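Local coordinates for carbohydrate binding module (Escherichia coli, PDB 2XFD), which binds beta-linked glucose disaccharides, and probably xylan-type polysaccharides, through a calcium ion that the sugar hydroxyls coordinate directly, at residues G11-G14 and Q15-V18; F53-A57 and T58-V62. All blocks are in the same frame, centred on the assembly; numbering follows the deposited sequence.

Contact 1 of 2, residues G11-G14 and Q15-V18; sequences GVNG and QESV
The carboxylate of E16 reaches back into the bend formed by G11-G14 and collects three backbone N-H groups, a compact example of an acidic side chain organising a turn from within. Two of them converge on a single oxygen. N13 N meets the syn lone pair of E16 OE2 at 2.9 Å, nearly straight (168°), whereas V12 N, also 2.9 Å from E16 OE2, comes from well above the carboxylate plane. The other oxygen takes the third donor: G14 N lies 2.8 Å from E16 OE1, on the syn side and only slightly out of plane. A kink in the glutamate makes this possible, for its chain folds at chi2 (86°) and turns the carboxylate toward these N-H groups. There OE1 sits 3.3 Å from the CA of G11, on the side where a CB would project, and the lack of a side chain leaves room for it.

The N13 side chain curls toward Q15, its CG between the backbone N and the carbonyl carbon. Its amide is inclined 60° to the E16 carboxylate, and its carbonyl oxygen OD1 accepts Q15 N at 2.9 Å, with the donor tilted out of the carbonyl plane. At the far end of the same amide, N13 ND2 makes a weak bond of 3.2 Å to Q15 OE1, the two amide planes steeply inclined to each other. Q15 OE1 also accepts the NE of R60, and E16 OE2 is bonded to the backbone N of D61, so both polar ends serve a second loop. Four backbone N-H groups, D61's included, meet the buried carboxylate and would be expected to stabilise its charge, although the acceptor N13 OD1 lies close by. N13-Q15 thus forms an Asx turn within the loop joining strands 4-11 and 17-22 of this beta-rich module.

Contact 2 of 2, residues F53-A57 and T58-V62; sequences FTNDA and TGRDV. With CA (calcium ion), chain C; BGC (beta-D-glucopyranose), chain B.
The chain doubles back through a type II beta turn from A57 to R60, closed by the bond from R60 N to A57 O (3.1 Å), and G59 takes up the positive phi of its third position. From the end of the turn R60 stretches out from CG to NE and lays its guanidinium beside the preceding segment. R60 NH1 donates to N55 O at 2.9 Å, almost straight (167°) and lying in both the carbonyl and the guanidinium planes, while the CB of A57 covers one face of the group. R60 NE is held separately by Q15 OE1, so the guanidinium is fixed at more than one point. Deeper in, V62 CG2 rests over one face of the F53 ring in a CH-pi contact, 3.7 Å from the ring centroid, and the edge of the same ring points at the carbonyl of R60.

That carbonyl points roughly at right angles to the arginine side chain, to a calcium ion. D56 OD1 and R60 O each bind the metal at 2.4 Å, and D61 OD2 does so at 2.3 Å. For D56, CG lies anti to the backbone N (chi1 -172°), which brings OD1 round to the ion. H101 O from another loop completes the protein's share, and a water adds a further ligand that also donates to A57 O, coupling the turn to the metal. The cation between D56 OD1 and D61 OD2, 4.5 Å apart, probably offsets the carboxylates' repulsion. Glucose supplies the remaining ligands through O2 and O3, with BGC O3 2.5 Å from the calcium, and its O4 makes a weak bond to D56 OD2. Sugar recognition by direct coordination of vicinal hydroxyls to calcium is the hallmark of this binding site.

In the fold
From the N terminus, strand 4-11 runs into contact 1, which closes the short connection to strand 17-22. Strands 25-31, 37-42 and 48-53 follow before contact 2 closes the loop that leads into strand 62-69. The two are therefore in series, neither nested nor crossed, yet their centres lie about 6 Å apart. N55 joins them: its OD1 accepts S17 N and its ND2 donates to Q15 O. Strands 4-11 and 62-69 belong to one antiparallel sheet and strands 17-22 and 48-53 to the other, so each loop bridges the two sheets. Contact 2 carries the calcium and sugar; contact 1 packs against it, V12 CG2 against G59 O and E16 OE2 against R60 CA.

Contact 1 of 2, residues G11-G14 and Q15-V18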
loop_
_atom_site.group_PDB
_atom_site.type_symbol
_atom_site.label_atom_id
_atom_site.label_comp_id
_atom_site.label_asym_id
_atom_site.label_seq_id
_atom_site.Cartn_x
_atom_site.Cartn_y
_atom_site.Cartn_z
ATOM N N GLY A 11 -9.972 -2.876 0.502
ATOM C CA GLY A 11 -10.677 -1.692 0.067
ATOM C C GLY A 11 -11.925 -1.486 0.928
ATOM O O GLY A 11 -12.279 -2.327 1.746
ATOM N N VAL A 12 -12.543 -0.343 0.692
ATOM C CA VAL A 12 -13.816 -0.058 1.329
ATOM C C VAL A 12 -15.020 -0.468 0.474
ATOM O O VAL A 12 -16.023 -0.875 1.018
ATOM C CB VAL A 12 -13.892 1.382 1.790
ATOM C CG1 VAL A 12 -12.826 1.755 2.737
ATOM C CG2 VAL A 12 -14.009 2.264 0.851
ATOM N N ASN A 13 -14.909 -0.403 -0.852
ATOM C CA ASN A 13 -16.028 -0.853 -1.666
ATOM C C ASN A 13 -15.745 -2.047 -2.570
ATOM O O ASN A 13 -16.701 -2.568 -3.133
ATOM C CB ASN A 13 -16.705 0.289 -2.454
ATOM C CG ASN A 13 -16.000 0.659 -3.719
ATOM O OD1 ASN A 13 -14.925 0.159 -4.091
ATOM N ND2 ASN A 13 -16.623 1.575 -4.427
ATOM N N GLY A 14 -14.526 -2.532 -2.646
ATOM C CA GLY A 14 -14.213 -3.704 -3.403
ATOM C C GLY A 14 -13.834 -3.499 -4.855
ATOM O O GLY A 14 -13.674 -4.482 -5.593
ATOM N N GLN A 15 -13.695 -2.246 -5.276
ATOM C CA GLN A 15 -13.261 -1.913 -6.592
ATOM C C GLN A 15 -11.810 -1.367 -6.614
ATOM O O GLN A 15 -11.263 -1.114 -7.675
ATOM C CB GLN A 15 -14.158 -0.860 -7.210
ATOM C CG GLN A 15 -15.563 -1.262 -7.361
ATOM C CD GLN A 15 -16.500 -0.060 -7.650
ATOM O OE1 GLN A 15 -16.092 1.158 -7.603
ATOM N NE2 GLN A 15 -17.772 -0.379 -7.746
ATOM N N GLU A 16 -11.213 -1.184 -5.427
ATOM C CA GLU A 16 -9.943 -0.554 -5.324
ATOM C C GLU A 16 -8.843 -1.416 -5.913
ATOM O O GLU A 16 -8.793 -2.638 -5.742
ATOM C CB GLU A 16 -9.615 -0.211 -3.879
ATOM C CG GLU A 16 -10.593 0.751 -3.256
ATOM C CD GLU A 16 -11.850 0.171 -2.634
ATOM O OE1 GLU A 16 -12.119 -1.050 -2.798
ATOM O OE2 GLU A 16 -12.580 0.970 -1.930
ATOM N N SER A 17 -7.877 -0.731 -6.583
ATOM C CA SER A 17 -6.682 -1.339 -7.151
ATOM C C SER A 17 -5.439 -0.845 -6.453
ATOM O O SER A 17 -5.263 0.374 -6.259
ATOM C CB SER A 17 -6.571 -1.071 -8.642
ATOM O OG SER A 17 -5.477 -1.769 -9.214
ATOM N N VAL A 18 -4.555 -1.748 -6.073
ATOM C CA VAL A 18 -3.260 -1.404 -5.545
ATOM C C VAL A 18 -2.165 -2.062 -6.372
ATOM O O VAL A 18 -2.324 -3.144 -6.961
ATOM C CB VAL A 18 -3.082 -1.763 -4.076
ATOM C CG1 VAL A 18 -4.013 -0.935 -3.241
ATOM C CG2 VAL A 18 -3.216 -3.251 -3.831
#

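Contact 2 of 2, residues F53-A57 and T58-V62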
loop_
_atom_site.group_PDB
_atom_site.type_symbol
_atom_site.label_atom_id
_atom_site.label_comp_id
_atom_site.label_asym_id
_atom_site.label_seq_id
_atom_site.Cartn_x
_atom_site.Cartn_y
_atom_site.Cartn_z
ATOM N N PHE A 53 -2.111 3.037 -4.220
ATOM C CA PHE A 53 -3.539 3.036 -4.598
ATOM C C PHE A 53 -3.632 3.901 -5.855
ATOM O O PHE A 53 -3.147 5.017 -5.856
ATOM C CB PHE A 53 -4.348 3.641 -3.456
ATOM C CG PHE A 53 -5.818 3.889 -3.679
ATOM C CD1 PHE A 53 -6.648 3.053 -4.442
ATOM C CD2 PHE A 53 -6.409 4.921 -2.999
ATOM C CE1 PHE A 53 -8.008 3.289 -4.548
ATOM C CE2 PHE A 53 -7.762 5.157 -3.070
ATOM C CZ PHE A 53 -8.579 4.337 -3.828
ATOM N N THR A 54 -4.239 3.373 -6.920
ATOM C CA THR A 54 -4.133 3.995 -8.241
ATOM C C THR A 54 -5.470 4.362 -8.865
ATOM O O THR A 54 -5.425 5.025 -9.900
ATOM C CB THR A 54 -3.378 3.062 -9.179
ATOM O OG1 THR A 54 -4.122 1.863 -9.363
ATOM C CG2 THR A 54 -1.988 2.726 -8.684
ATOM N N ASN A 55 -6.617 3.938 -8.333
ATOM C CA ASN A 55 -7.905 4.178 -8.967
ATOM C C ASN A 55 -8.911 4.845 -8.063
ATOM O O ASN A 55 -10.097 4.488 -8.057
ATOM C CB ASN A 55 -8.431 2.895 -9.642
ATOM C CG ASN A 55 -8.871 1.873 -8.648
ATOM O OD1 ASN A 55 -8.419 1.907 -7.482
ATOM N ND2 ASN A 55 -9.727 0.943 -9.050
ATOM N N ASP A 56 -8.462 5.791 -7.282
ATOM C CA ASP A 56 -9.344 6.544 -6.412
ATOM C C ASP A 56 -10.527 7.100 -7.228
ATOM O O ASP A 56 -10.373 7.532 -8.381
ATOM C CB ASP A 56 -8.581 7.684 -5.746
ATOM C CG ASP A 56 -9.367 8.368 -4.699
ATOM O OD1 ASP A 56 -10.185 7.719 -4.022
ATOM O OD2 ASP A 56 -9.124 9.582 -4.503
ATOM N N ALA A 57 -11.662 7.142 -6.556
ATOM C CA ALA A 57 -12.944 7.615 -7.077
ATOM C C ALA A 57 -13.847 7.704 -5.902
ATOM O O ALA A 57 -13.571 7.251 -4.789
ATOM C CB ALA A 57 -13.505 6.710 -8.080
ATOM N N THR A 58 -15.059 8.208 -6.165
ATOM C CA THR A 58 -16.097 8.201 -5.174
ATOM C C THR A 58 -16.264 6.830 -4.543
ATOM O O THR A 58 -16.402 5.845 -5.254
ATOM C CB THR A 58 -17.450 8.625 -5.854
ATOM O OG1 THR A 58 -17.249 9.923 -6.334
ATOM C CG2 THR A 58 -18.598 8.535 -4.834
ATOM N N GLY A 59 -16.293 6.749 -3.221
ATOM C CA GLY A 59 -16.566 5.504 -2.506
ATOM C C GLY A 59 -15.387 4.569 -2.340
ATOM O O GLY A 59 -15.545 3.518 -1.705
ATOM N N ARG A 60 -14.231 4.917 -2.922
ATOM C CA ARG A 60 -13.070 4.039 -2.913
ATOM C C ARG A 60 -11.941 4.590 -2.027
ATOM O O ARG A 60 -11.553 5.752 -2.170
ATOM C CB ARG A 60 -12.493 3.911 -4.293
ATOM C CG ARG A 60 -13.401 3.299 -5.355
ATOM C CD ARG A 60 -12.688 3.159 -6.660
ATOM N NE ARG A 60 -13.587 2.708 -7.719
ATOM C CZ ARG A 60 -13.351 2.756 -9.007
ATOM N NH1 ARG A 60 -12.260 3.290 -9.487
ATOM N NH2 ARG A 60 -14.279 2.312 -9.838
ATOM N N ASP A 61 -11.451 3.744 -1.128
ATOM C CA ASP A 61 -10.333 4.033 -0.226
ATOM C C ASP A 61 -9.666 2.689 0.101
ATOM O O ASP A 61 -10.315 1.639 0.029
ATOM C CB ASP A 61 -10.838 4.657 1.108
ATOM C CG ASP A 61 -11.463 6.003 0.964
ATOM O OD1 ASP A 61 -12.568 6.182 1.564
ATOM O OD2 ASP A 61 -10.865 6.882 0.335
ATOM N N VAL A 62 -8.386 2.742 0.494
ATOM C CA VAL A 62 -7.620 1.531 0.819
ATOM C C VAL A 62 -7.106 1.609 2.242
ATOM O O VAL A 62 -6.619 2.663 2.695
ATOM C CB VAL A 62 -6.474 1.368 -0.165
ATOM C CG1 VAL A 62 -5.517 0.256 0.264
ATOM C CG2 VAL A 62 -7.018 1.103 -1.595
HETATM CA CA CA C . -10.932 7.992 -1.727
HETATM C C2 BGC B . -11.449 11.151 -0.584
HETATM C C3 BGC B . -10.493 11.296 -1.755
HETATM C C4 BGC B . -10.629 12.668 -2.434
HETATM C C5 BGC B . -10.450 13.737 -1.370
HETATM C C6 BGC B . -10.531 15.211 -1.824
HETATM C C1 BGC B . -11.319 12.318 0.364
HETATM O O2 BGC B . -11.214 9.853 0.002
HETATM O O3 BGC B . -10.811 10.261 -2.690
HETATM O O4 BGC B . -9.628 12.856 -3.400
HETATM O O5 BGC B . -11.403 13.532 -0.368
HETATM O O6 BGC B . -11.828 15.398 -2.351
HETATM O O HOH W 1 -13.244 8.326 -2.205
#